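Side-chain contacts in aminoglycoside phosphotransferase (Streptomyces rimosus, PDB 6FUC), which probably transfers a phosphate group from ATP to the 3''-hydroxyl of aminoglycosides such as streptomycin and so confers antibiotic resistance: residues E163-L168 and D267-G272; E108-A113 and I195-D200; L4-T9 and G79-G84; L176-A181 and A254-R259; Q66-P71 and H118-E123. All blocks are in the same frame, centred on the assembly; numbering follows the deposited sequence.

Interaction 1: residues E163-L168 and D267-G272; sequences ELLARL and DPLTWG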
# COMPACT_ATOMS: atom_id res chain seq x y z
N GLU A 163 -13.01 -12.80 -16.17
CA GLU A 163 -12.77 -14.20 -15.88
C GLU A 163 -11.92 -14.39 -14.62
O GLU A 163 -12.17 -15.26 -13.79
CB GLU A 163 -12.05 -14.90 -17.06
CG GLU A 163 -12.98 -15.09 -18.23
CD GLU A 163 -12.28 -15.60 -19.49
OE1 GLU A 163 -11.15 -16.12 -19.42
OE2 GLU A 163 -12.88 -15.43 -20.55
N LEU A 164 -10.94 -13.53 -14.44
CA LEU A 164 -10.11 -13.57 -13.25
C LEU A 164 -10.96 -13.31 -12.01
O LEU A 164 -10.82 -14.02 -10.99
CB LEU A 164 -8.94 -12.58 -13.37
CG LEU A 164 -7.95 -12.84 -14.50
CD1 LEU A 164 -6.96 -11.69 -14.60
CD2 LEU A 164 -7.25 -14.18 -14.28
N LEU A 165 -11.81 -12.31 -12.07
CA LEU A 165 -12.68 -12.00 -10.95
C LEU A 165 -13.61 -13.16 -10.61
O LEU A 165 -13.82 -13.52 -9.44
CB LEU A 165 -13.46 -10.70 -11.22
CG LEU A 165 -14.28 -10.22 -10.01
CD1 LEU A 165 -13.38 -9.86 -8.85
CD2 LEU A 165 -15.05 -9.00 -10.42
N ALA A 166 -14.13 -13.77 -11.67
CA ALA A 166 -15.03 -14.93 -11.48
C ALA A 166 -14.34 -16.14 -10.83
O ALA A 166 -15.03 -16.95 -10.22
CB ALA A 166 -15.65 -15.30 -12.83
N ARG A 167 -13.02 -16.27 -10.93
CA ARG A 167 -12.30 -17.33 -10.22
C ARG A 167 -12.34 -17.15 -8.69
O ARG A 167 -12.30 -18.07 -7.92
CB ARG A 167 -10.83 -17.43 -10.61
CG ARG A 167 -10.56 -17.83 -12.03
CD ARG A 167 -9.03 -17.93 -12.39
NE ARG A 167 -9.02 -18.08 -13.86
CZ ARG A 167 -7.90 -18.01 -14.56
NH1 ARG A 167 -6.76 -17.81 -13.91
NH2 ARG A 167 -7.92 -18.11 -15.88
N LEU A 168 -12.41 -15.88 -8.28
CA LEU A 168 -12.34 -15.50 -6.86
C LEU A 168 -13.74 -15.43 -6.24
O LEU A 168 -13.89 -15.68 -5.04
CB LEU A 168 -11.67 -14.16 -6.77
CG LEU A 168 -10.22 -14.11 -7.33
CD1 LEU A 168 -9.69 -12.69 -7.24
CD2 LEU A 168 -9.30 -15.10 -6.64
N ASP A 267 -5.88 -8.33 -5.47
CA ASP A 267 -5.37 -6.97 -5.34
C ASP A 267 -5.31 -6.27 -6.68
O ASP A 267 -5.78 -5.10 -6.77
CB ASP A 267 -4.03 -6.97 -4.60
CG ASP A 267 -3.66 -5.56 -4.18
OD1 ASP A 267 -4.17 -5.17 -3.05
OD2 ASP A 267 -2.97 -4.88 -4.94
N PRO A 268 -4.72 -6.83 -7.74
CA PRO A 268 -4.60 -6.05 -8.95
C PRO A 268 -5.90 -5.65 -9.60
O PRO A 268 -5.97 -4.69 -10.36
CB PRO A 268 -3.76 -6.92 -9.89
CG PRO A 268 -3.83 -8.24 -9.33
CD PRO A 268 -4.05 -8.14 -7.86
N LEU A 269 -6.96 -6.39 -9.33
CA LEU A 269 -8.29 -6.12 -9.85
C LEU A 269 -8.96 -4.90 -9.20
O LEU A 269 -9.98 -4.46 -9.65
CB LEU A 269 -9.18 -7.37 -9.72
CG LEU A 269 -8.63 -8.61 -10.35
CD1 LEU A 269 -9.56 -9.77 -10.04
CD2 LEU A 269 -8.41 -8.48 -11.82
N THR A 270 -8.36 -4.39 -8.10
CA THR A 270 -8.97 -3.33 -7.31
C THR A 270 -8.44 -1.94 -7.64
O THR A 270 -8.92 -0.98 -7.07
CB THR A 270 -8.76 -3.56 -5.80
OG1 THR A 270 -7.39 -3.37 -5.45
CG2 THR A 270 -9.27 -4.87 -5.34
N TRP A 271 -7.47 -1.83 -8.56
CA TRP A 271 -6.81 -0.52 -8.87
C TRP A 271 -7.31 0.00 -10.18
O TRP A 271 -7.30 -0.73 -11.17
CB TRP A 271 -5.29 -0.70 -8.90
CG TRP A 271 -4.70 -1.04 -7.55
CD1 TRP A 271 -4.42 -2.28 -7.10
CD2 TRP A 271 -4.35 -0.14 -6.51
NE1 TRP A 271 -3.90 -2.22 -5.85
CE2 TRP A 271 -3.85 -0.91 -5.45
CE3 TRP A 271 -4.40 1.23 -6.37
CZ2 TRP A 271 -3.39 -0.35 -4.27
CZ3 TRP A 271 -3.96 1.79 -5.18
CH2 TRP A 271 -3.47 0.99 -4.16
N GLY A 272 -7.71 1.24 -10.21
CA GLY A 272 -8.08 1.88 -11.45
C GLY A 272 -9.50 2.43 -11.44
O GLY A 272 -10.24 2.27 -10.43
OXT GLY A 272 -9.90 3.04 -12.44
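L269 reaches from the C-terminal tail into the flank of helix 161-168, where L164, L165 and L168 receive it. Its CB and CG serve as a stem: with CG anti to the carbonyl carbon (chi1 -55°) and CD1 extended beyond it (chi2 175°), the two methyls are carried up to the helix. CD1 does most of the touching. It rests 3.9 Å from CA of L165, so the tip meets the helix backbone as well as its side chains. The same CD1 stands 4.0 Å from CD1 of L165, a branch that comes at it aslant, and 4.0 Å from CD1 of L168, which arrives head-on, tip to tip. CD2, the other methyl, turns toward L164 and lies 4.4 Å from its CB. L165 also packs on F135 and A138 of helix 131-143, and L168 on F262 and L266, so the leucine tip is shut into a buried apolar layer. Behind L269 the tail is braced by its own bonds and by R212, which also bonds T270 OG1: this hydroxyl meets a lone pair of D267 O at 2.7 Å, and T270 N binds the same oxygen at 3.0 Å. W271 NE1 gives a 3.0 Å bond to D267 OD2, tilted out of the carboxylate plane. L269 alone of residues 267-272 touches helix 161-168; with the G272-R144 salt bridge it helps tie the tail into the helical C-terminal lobe of this kinase-like fold.

Interaction 2: residues E108-A113 and I195-D200; sequences EPIADA and IILDPD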
# COMPACT_ATOMS: atom_id res chain seq x y z
N GLU A 108 13.64 -9.67 9.20
CA GLU A 108 13.06 -9.78 10.57
C GLU A 108 12.58 -8.43 11.12
O GLU A 108 11.50 -8.35 11.72
CB GLU A 108 13.96 -10.53 11.57
CG GLU A 108 14.13 -11.97 11.21
CD GLU A 108 15.09 -12.70 12.13
OE1 GLU A 108 15.88 -12.06 12.86
OE2 GLU A 108 14.99 -13.94 12.12
N PRO A 109 13.34 -7.34 10.87
CA PRO A 109 12.83 -6.02 11.26
C PRO A 109 11.46 -5.69 10.61
O PRO A 109 10.59 -5.10 11.29
CB PRO A 109 13.91 -5.06 10.82
CG PRO A 109 15.15 -5.85 11.04
CD PRO A 109 14.79 -7.28 10.68
N ILE A 110 11.26 -6.08 9.37
CA ILE A 110 10.00 -5.86 8.71
C ILE A 110 8.92 -6.70 9.39
O ILE A 110 7.80 -6.21 9.68
CB ILE A 110 10.11 -6.13 7.18
CG1 ILE A 110 10.94 -5.08 6.48
CG2 ILE A 110 8.70 -6.20 6.60
CD1 ILE A 110 11.37 -5.45 5.10
N ALA A 111 9.20 -7.98 9.67
CA ALA A 111 8.24 -8.81 10.33
C ALA A 111 7.82 -8.16 11.63
O ALA A 111 6.61 -8.13 12.00
CB ALA A 111 8.79 -10.21 10.56
N ASP A 112 8.77 -7.65 12.37
CA ASP A 112 8.46 -7.07 13.66
C ASP A 112 7.62 -5.77 13.52
O ASP A 112 6.69 -5.54 14.31
CB ASP A 112 9.74 -6.72 14.47
CG ASP A 112 10.58 -7.90 14.85
OD1 ASP A 112 10.10 -9.05 14.84
OD2 ASP A 112 11.76 -7.67 15.23
N ALA A 113 7.97 -4.94 12.57
CA ALA A 113 7.25 -3.67 12.39
C ALA A 113 5.79 -3.91 11.89
O ALA A 113 4.87 -3.22 12.30
CB ALA A 113 7.98 -2.77 11.41
N ILE A 195 7.45 0.40 2.27
CA ILE A 195 8.19 0.16 3.53
C ILE A 195 9.53 0.89 3.34
O ILE A 195 10.29 0.56 2.46
CB ILE A 195 8.40 -1.33 3.80
CG1 ILE A 195 7.06 -2.09 3.79
CG2 ILE A 195 9.18 -1.50 5.06
CD1 ILE A 195 7.24 -3.55 3.85
N ILE A 196 9.79 1.88 4.20
CA ILE A 196 11.02 2.66 4.11
C ILE A 196 11.99 2.09 5.15
O ILE A 196 11.62 1.94 6.32
CB ILE A 196 10.78 4.13 4.35
CG1 ILE A 196 9.69 4.67 3.41
CG2 ILE A 196 12.09 4.91 4.13
CD1 ILE A 196 9.88 4.45 1.93
N LEU A 197 13.21 1.83 4.73
CA LEU A 197 14.25 1.26 5.59
C LEU A 197 15.26 2.32 5.97
O LEU A 197 15.64 3.19 5.18
CB LEU A 197 15.00 0.14 4.85
CG LEU A 197 14.11 -0.97 4.31
CD1 LEU A 197 14.93 -2.00 3.55
CD2 LEU A 197 13.27 -1.63 5.36
N ASP A 198 15.74 2.23 7.22
CA ASP A 198 16.85 3.06 7.65
C ASP A 198 18.12 2.57 6.94
O ASP A 198 18.44 1.41 7.00
CB ASP A 198 17.02 2.93 9.17
CG ASP A 198 18.12 3.76 9.75
OD1 ASP A 198 19.29 3.68 9.35
OD2 ASP A 198 17.81 4.55 10.67
N PRO A 199 18.83 3.48 6.23
CA PRO A 199 19.95 3.03 5.37
C PRO A 199 21.18 2.59 6.13
O PRO A 199 22.07 2.02 5.53
CB PRO A 199 20.22 4.25 4.53
CG PRO A 199 19.77 5.36 5.32
CD PRO A 199 18.55 4.91 6.01
N ASP A 200 21.24 2.90 7.43
CA ASP A 200 22.38 2.50 8.26
C ASP A 200 22.09 1.27 9.08
O ASP A 200 22.95 0.36 9.17
CB ASP A 200 22.83 3.68 9.12
CG ASP A 200 23.40 4.74 8.25
OD1 ASP A 200 24.42 4.46 7.53
OD2 ASP A 200 22.85 5.85 8.19
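Helix 100-117 passes over one face of strand 195-197, their backbones closest at I110 and I195, whose CA atoms are 8.1 Å apart. The strand is the middle one of a small antiparallel sheet, between 93-94 and 204-207, in the C-terminal lobe of the kinase-like fold; it directly follows the sequence HGDLCLPN, the catalytic-loop motif of this family. I195 points at the helix, L197 starts off to the side and brings only its tip near, and I196, on the other face, takes no part. I110 supplies both contacts, one with each branch. Its CG2, anti to the backbone N, lies 4.1 Å from CD1 of I195, the far end of an extended branch, and the two side chains meet at a slant. The longer branch diverges from CG2, CG1 being anti to the carbonyl carbon (chi1 -69°), and heads for L197. V204, L225 and F247 also pack on I110, so the contact is buried. Beyond the strand the chain turns away from the helix in an Asx turn: D198 OD1 accepts the N-H of D200 at 2.8 Å, nearly in line with its C-O bond. At the end of I110's longer branch, CD1 comes within 4.3 Å of L197 CD2.

Interaction 3: residues L4-T9 and G79-G84; sequences LTAFLT and GAAGAG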
# COMPACT_ATOMS: atom_id res chain seq x y z
N LEU A 4 -1.32 19.21 -14.03
CA LEU A 4 -0.12 19.71 -13.46
C LEU A 4 -0.25 21.13 -13.03
O LEU A 4 0.13 21.46 -11.88
CB LEU A 4 1.14 19.62 -14.35
CG LEU A 4 1.90 18.34 -14.51
CD1 LEU A 4 2.98 18.76 -15.51
CD2 LEU A 4 2.47 17.85 -13.15
N THR A 5 -0.80 21.99 -13.88
CA THR A 5 -0.87 23.38 -13.51
C THR A 5 -1.80 23.62 -12.33
O THR A 5 -1.40 24.37 -11.43
CB THR A 5 -1.00 24.27 -14.74
OG1 THR A 5 0.14 24.07 -15.63
CG2 THR A 5 -1.06 25.76 -14.33
N ALA A 6 -2.99 23.02 -12.32
CA ALA A 6 -3.89 23.19 -11.20
C ALA A 6 -3.23 22.66 -9.91
O ALA A 6 -3.36 23.29 -8.84
CB ALA A 6 -5.21 22.47 -11.44
N PHE A 7 -2.52 21.53 -9.99
CA PHE A 7 -1.94 20.94 -8.80
C PHE A 7 -0.80 21.80 -8.27
O PHE A 7 -0.72 22.08 -7.08
CB PHE A 7 -1.49 19.55 -9.12
CG PHE A 7 -2.60 18.55 -9.40
CD1 PHE A 7 -3.93 18.79 -9.07
CD2 PHE A 7 -2.27 17.37 -10.03
CE1 PHE A 7 -4.88 17.83 -9.32
CE2 PHE A 7 -3.21 16.38 -10.25
CZ PHE A 7 -4.53 16.66 -9.92
N LEU A 8 0.02 22.30 -9.18
CA LEU A 8 1.12 23.12 -8.75
C LEU A 8 0.58 24.46 -8.15
O LEU A 8 1.16 25.00 -7.21
CB LEU A 8 2.12 23.39 -9.89
CG LEU A 8 3.02 22.16 -10.19
CD1 LEU A 8 3.70 22.29 -11.56
CD2 LEU A 8 4.06 21.96 -9.10
N THR A 9 -0.57 24.93 -8.60
CA THR A 9 -1.18 26.12 -8.00
C THR A 9 -1.50 25.89 -6.52
O THR A 9 -1.22 26.72 -5.68
CB THR A 9 -2.40 26.56 -8.79
OG1 THR A 9 -1.97 26.88 -10.14
CG2 THR A 9 -2.99 27.74 -8.26
N GLY A 79 -9.34 23.14 -3.84
CA GLY A 79 -9.92 24.15 -4.70
C GLY A 79 -10.81 23.51 -5.73
O GLY A 79 -11.09 22.34 -5.67
N ALA A 80 -11.20 24.29 -6.74
CA ALA A 80 -12.08 23.81 -7.78
C ALA A 80 -11.59 22.62 -8.61
O ALA A 80 -12.40 21.78 -9.10
CB ALA A 80 -12.42 24.99 -8.67
N ALA A 81 -10.29 22.51 -8.73
CA ALA A 81 -9.70 21.50 -9.55
C ALA A 81 -9.22 20.26 -8.75
O ALA A 81 -8.60 19.36 -9.33
CB ALA A 81 -8.57 22.13 -10.35
N GLY A 82 -9.43 20.22 -7.44
CA GLY A 82 -9.18 19.05 -6.63
C GLY A 82 -8.50 19.39 -5.32
O GLY A 82 -8.79 20.43 -4.72
N ALA A 83 -7.63 18.53 -4.88
CA ALA A 83 -7.07 18.63 -3.52
C ALA A 83 -5.62 18.17 -3.53
O ALA A 83 -5.18 17.37 -4.39
CB ALA A 83 -7.88 17.83 -2.49
N GLY A 84 -4.89 18.69 -2.55
CA GLY A 84 -3.50 18.30 -2.29
C GLY A 84 -3.30 17.98 -0.86
O GLY A 84 -3.74 18.69 0.04
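With CG anti to the carbonyl carbon (chi1 -68°), the F7 side chain leaves helix 4-12 with its ring edge turned to A81, while one residue earlier the methyl of A6 points toward the same alanine. A81 sits in a tight beta hairpin: a type I turn from G79 to G82 joins strands 73-79 and 82-88 of the antiparallel sheet of the N-terminal lobe. The two methyls press together, A6 CB and A81 CB being 3.5 Å apart, which is close for carbons. Beside them F7 CE1 approaches A81 O at 4.0 Å, the oxygen lying at the ring edge and near its plane. The rest of the F7 ring goes inward, onto A31, F33 and P46, so the helix is seated on the sheet as well as on the hairpin tip. The hairpin closes with paired backbone bonds, G79 N to G82 O at 2.9 Å and G82 N to G79 O at 3.2 Å. G82 has a positive phi (137°), a conformation that a residue with a side chain would find strained. On the helix, T5 O is gripped twice, by T9 N at 3.0 Å and by T9 OG1 at 2.9 Å, from opposite faces of its carbonyl plane.

Interaction 4: residues L176-A181 and A254-R259; sequences LAQEAA and ALDRDR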
# COMPACT_ATOMS: atom_id res chain seq x y z
N LEU A 176 -14.36 -14.35 3.81
CA LEU A 176 -14.96 -13.51 4.82
C LEU A 176 -14.92 -14.17 6.20
O LEU A 176 -14.70 -13.50 7.21
CB LEU A 176 -16.41 -13.14 4.50
CG LEU A 176 -16.57 -12.06 3.44
CD1 LEU A 176 -18.01 -12.10 2.86
CD2 LEU A 176 -16.29 -10.67 3.96
N ALA A 177 -15.15 -15.48 6.27
CA ALA A 177 -15.09 -16.15 7.55
C ALA A 177 -13.68 -16.11 8.11
O ALA A 177 -13.49 -15.91 9.34
CB ALA A 177 -15.60 -17.56 7.40
N GLN A 178 -12.69 -16.31 7.24
CA GLN A 178 -11.27 -16.23 7.72
C GLN A 178 -10.93 -14.83 8.20
O GLN A 178 -10.23 -14.65 9.19
CB GLN A 178 -10.33 -16.72 6.63
CG GLN A 178 -10.50 -18.21 6.37
CD GLN A 178 -9.72 -18.65 5.16
OE1 GLN A 178 -9.80 -18.03 4.11
NE2 GLN A 178 -9.05 -19.74 5.28
N GLU A 179 -11.38 -13.82 7.46
CA GLU A 179 -11.16 -12.42 7.83
C GLU A 179 -11.81 -12.15 9.18
O GLU A 179 -11.17 -11.54 10.03
CB GLU A 179 -11.81 -11.51 6.77
CG GLU A 179 -11.79 -10.03 7.14
CD GLU A 179 -12.61 -9.23 6.13
OE1 GLU A 179 -13.85 -9.25 6.19
OE2 GLU A 179 -12.02 -8.60 5.29
N ALA A 180 -13.03 -12.60 9.41
CA ALA A 180 -13.68 -12.33 10.69
C ALA A 180 -12.90 -12.96 11.84
O ALA A 180 -12.78 -12.35 12.91
CB ALA A 180 -15.10 -12.88 10.69
N ALA A 181 -12.35 -14.16 11.62
CA ALA A 181 -11.61 -14.84 12.63
C ALA A 181 -10.25 -14.24 12.90
O ALA A 181 -9.78 -14.33 14.05
CB ALA A 181 -11.46 -16.28 12.21
N ALA A 254 0.69 -18.98 10.94
CA ALA A 254 0.79 -20.18 10.12
C ALA A 254 0.59 -19.72 8.70
O ALA A 254 -0.31 -18.82 8.37
CB ALA A 254 -0.29 -21.17 10.48
N LEU A 255 1.43 -20.25 7.82
CA LEU A 255 1.21 -19.96 6.37
C LEU A 255 -0.05 -20.65 5.90
O LEU A 255 -0.30 -21.80 6.23
CB LEU A 255 2.38 -20.42 5.50
CG LEU A 255 3.65 -19.64 5.79
CD1 LEU A 255 4.84 -20.46 5.32
CD2 LEU A 255 3.59 -18.26 5.15
N ASP A 256 -0.83 -19.98 5.07
CA ASP A 256 -2.05 -20.46 4.42
C ASP A 256 -1.98 -20.07 2.95
O ASP A 256 -2.32 -18.94 2.57
CB ASP A 256 -3.29 -19.91 5.14
CG ASP A 256 -4.58 -20.42 4.56
OD1 ASP A 256 -4.65 -20.87 3.40
OD2 ASP A 256 -5.59 -20.24 5.25
N ARG A 257 -1.46 -20.93 2.09
CA ARG A 257 -1.17 -20.51 0.74
C ARG A 257 -2.41 -20.18 -0.08
O ARG A 257 -2.31 -19.29 -0.88
CB ARG A 257 -0.26 -21.55 0.06
CG ARG A 257 1.11 -21.66 0.73
CD ARG A 257 1.87 -20.42 1.06
NE ARG A 257 3.27 -20.64 1.28
CZ ARG A 257 4.22 -19.70 1.20
NH1 ARG A 257 3.93 -18.38 0.96
NH2 ARG A 257 5.48 -20.07 1.41
N ASP A 258 -3.54 -20.87 0.08
CA ASP A 258 -4.71 -20.53 -0.69
C ASP A 258 -5.23 -19.17 -0.30
O ASP A 258 -5.68 -18.41 -1.13
CB ASP A 258 -5.83 -21.59 -0.50
CG ASP A 258 -5.49 -22.93 -1.05
OD1 ASP A 258 -4.52 -23.09 -1.83
OD2 ASP A 258 -6.22 -23.87 -0.67
N ARG A 259 -5.24 -18.88 0.99
CA ARG A 259 -5.70 -17.60 1.45
C ARG A 259 -4.74 -16.47 0.90
O ARG A 259 -5.17 -15.44 0.45
CB ARG A 259 -5.76 -17.63 2.96
CG ARG A 259 -6.20 -16.21 3.32
CD ARG A 259 -6.95 -16.15 4.62
NE ARG A 259 -6.33 -17.08 5.56
CZ ARG A 259 -6.26 -16.91 6.86
NH1 ARG A 259 -5.71 -17.87 7.58
NH2 ARG A 259 -6.69 -15.79 7.46
O HOH W 1 -7.52 -21.20 2.98
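Q178 lays its amide over one face of the R259 guanidinium, the two planes only 25° apart and the side chains sliding past each other in opposite directions. R259 belongs to the first turn of helix 257-266, whose N-cap is D256, so the stack joins helix 172-181 to a capped helix start in the C-terminal lobe. Within the stack Q178 CD lies 3.8 Å from R259 NE, and Q178 OE1 reaches over R259 CD at 3.5 Å. Further back, Q178 CB touches R259 NH2 at 3.8 Å. R259 is deposited in two conformers; this geometry is that of one of them. Its sheltered charge is shared: NE forms a salt bridge with D256 OD2 at 3.3 Å, in the guanidinium plane but above that of the carboxylate, while NH2 pairs with D217 and also bonds Q182. Bonds at NE and NH2, with the amide over one face, would probably limit rotation of the guanidinium. The amide has its own anchors. R175 donates to OE1 of Q178, and NE2 gives a 3.1 Å bond to a water that in turn donates to D256 OD1, making an indirect link between the helices. D256 CG stands anti to its own N (chi1 -178°), and from there OD1 caps the helix, accepting R259 N at 3.2 Å along a nearly straight bond (165°).

Interaction 5: residues Q66-P71 and H118-E123; sequences QDIPGP and HELPPE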
# COMPACT_ATOMS: atom_id res chain seq x y z
N GLN A 66 -0.89 6.40 16.91
CA GLN A 66 -0.90 4.97 17.18
C GLN A 66 0.48 4.37 17.45
O GLN A 66 0.63 3.16 17.55
CB GLN A 66 -1.59 4.19 16.09
CG GLN A 66 -3.04 4.62 15.89
CD GLN A 66 -3.85 4.34 17.14
OE1 GLN A 66 -3.94 3.17 17.55
NE2 GLN A 66 -4.46 5.35 17.71
N ASP A 67 1.49 5.22 17.51
CA ASP A 67 2.88 4.72 17.73
C ASP A 67 3.36 3.74 16.69
O ASP A 67 4.02 2.74 17.02
CB ASP A 67 3.10 4.21 19.14
CG ASP A 67 4.53 4.12 19.51
OD1 ASP A 67 5.38 4.89 19.03
OD2 ASP A 67 4.83 3.28 20.36
N ILE A 68 2.99 3.98 15.44
CA ILE A 68 3.47 3.23 14.28
C ILE A 68 4.16 4.23 13.38
O ILE A 68 3.56 5.26 13.06
CB ILE A 68 2.32 2.57 13.49
CG1 ILE A 68 1.49 1.62 14.35
CG2 ILE A 68 2.85 1.86 12.26
CD1 ILE A 68 2.23 0.46 14.96
N PRO A 69 5.41 4.00 12.96
CA PRO A 69 6.12 5.04 12.25
C PRO A 69 5.59 5.25 10.83
O PRO A 69 5.38 4.32 10.05
CB PRO A 69 7.56 4.51 12.23
CG PRO A 69 7.42 3.01 12.29
CD PRO A 69 6.26 2.82 13.22
N GLY A 70 5.41 6.51 10.48
CA GLY A 70 4.80 6.90 9.21
C GLY A 70 4.94 8.40 9.03
O GLY A 70 5.57 9.10 9.81
N PRO A 71 4.38 8.93 7.95
CA PRO A 71 4.43 10.36 7.66
C PRO A 71 3.60 11.17 8.63
O PRO A 71 2.74 10.62 9.35
CB PRO A 71 3.88 10.45 6.25
CG PRO A 71 3.64 9.10 5.77
CD PRO A 71 3.57 8.21 6.97
N HIS A 118 -0.10 -4.72 12.94
CA HIS A 118 -1.13 -5.72 13.02
C HIS A 118 -1.54 -6.09 14.50
O HIS A 118 -2.33 -7.04 14.72
CB HIS A 118 -0.71 -6.99 12.32
CG HIS A 118 -0.64 -6.88 10.82
ND1 HIS A 118 -0.46 -7.99 10.04
CD2 HIS A 118 -0.78 -5.84 9.97
CE1 HIS A 118 -0.46 -7.64 8.78
NE2 HIS A 118 -0.63 -6.32 8.69
N GLU A 119 -0.99 -5.47 15.45
CA GLU A 119 -1.42 -5.61 16.82
C GLU A 119 -2.24 -4.45 17.29
O GLU A 119 -2.80 -4.54 18.39
CB GLU A 119 -0.21 -5.88 17.75
CG GLU A 119 0.23 -7.33 17.56
CD GLU A 119 1.43 -7.70 18.38
OE1 GLU A 119 2.04 -6.85 19.01
OE2 GLU A 119 1.83 -8.86 18.37
N LEU A 120 -2.42 -3.39 16.50
CA LEU A 120 -3.39 -2.37 16.89
C LEU A 120 -4.76 -3.01 17.04
O LEU A 120 -5.12 -3.87 16.25
CB LEU A 120 -3.46 -1.27 15.84
CG LEU A 120 -2.19 -0.41 15.70
CD1 LEU A 120 -2.43 0.62 14.63
CD2 LEU A 120 -1.78 0.22 17.01
N PRO A 121 -5.57 -2.65 18.04
CA PRO A 121 -6.85 -3.33 18.22
C PRO A 121 -7.83 -3.04 17.10
O PRO A 121 -8.20 -1.90 16.90
CB PRO A 121 -7.35 -2.78 19.58
CG PRO A 121 -6.58 -1.53 19.77
CD PRO A 121 -5.28 -1.70 19.10
N PRO A 122 -8.22 -4.04 16.33
CA PRO A 122 -8.89 -3.69 15.08
C PRO A 122 -10.23 -3.05 15.26
O PRO A 122 -10.67 -2.24 14.43
CB PRO A 122 -8.95 -5.02 14.31
CG PRO A 122 -8.71 -6.02 15.26
CD PRO A 122 -7.90 -5.48 16.39
N GLU A 123 -10.93 -3.42 16.34
CA GLU A 123 -12.26 -2.84 16.61
C GLU A 123 -12.17 -1.34 16.95
O GLU A 123 -13.20 -0.67 16.88
CB GLU A 123 -12.98 -3.60 17.72
CG GLU A 123 -12.52 -3.38 19.13
CD GLU A 123 -11.15 -3.92 19.54
OE1 GLU A 123 -10.43 -4.60 18.76
OE2 GLU A 123 -10.84 -3.70 20.75
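Q66 meets L120 first, and does so with both its stem and its folded tip. CB of Q66 lies 3.9 Å from CD1 of L120; a bend at chi2 (-64°) then folds the amide so that OE1 comes to rest 3.7 Å from L120 CD2. The Q66 carbonyl O is near the same methyl, at 3.8 Å, so the glutamine wraps the leucine branch without a polar bond to it. D67 follows with a positive phi (59°), a sharp change of direction that sends the chain on to I68; R116, at the end of helix 100-117, donates to D67 O, a polar tie beside the apolar one. At I68, CG1 stands 4.1 Å from L120 CD1, the two side chains sliding past each other in opposite directions. Thus CD1 of L120 is wedged between Q66 and I68. W62 and V185 also pack on L120, while L63 and R116 touch I68. Next, P69 shares a backbone hydrogen bond with F207. The 66-71 loop links helix 50-63 to strand 73-79 and leans on the stretch after helix 100-117, an interlobe contact consistent with that of the alphaC-beta4 loop on the alphaE end in protein kinase folds.

From the N terminus, interaction 3 opens at helix 4-12 and closes at the hairpin 79-84, completing a loop within the N-terminal lobe. Interaction 5 begins inside that loop and closes beyond it, at 118-123, so the two cross and the N-terminal lobe is tied to the C-terminal one. Interaction 2 opens at 108-113, before interaction 5 has closed, and ends at strand 195-197; it therefore crosses interaction 5. Interactions 1 and 4 both open within its loop and close after it. Interaction 4 is nested in interaction 1, which carries the chain end back to helix 161-168. Centres of interactions 2 and 5 are about 15 Å apart, those of 3 and 4 about 42 Å.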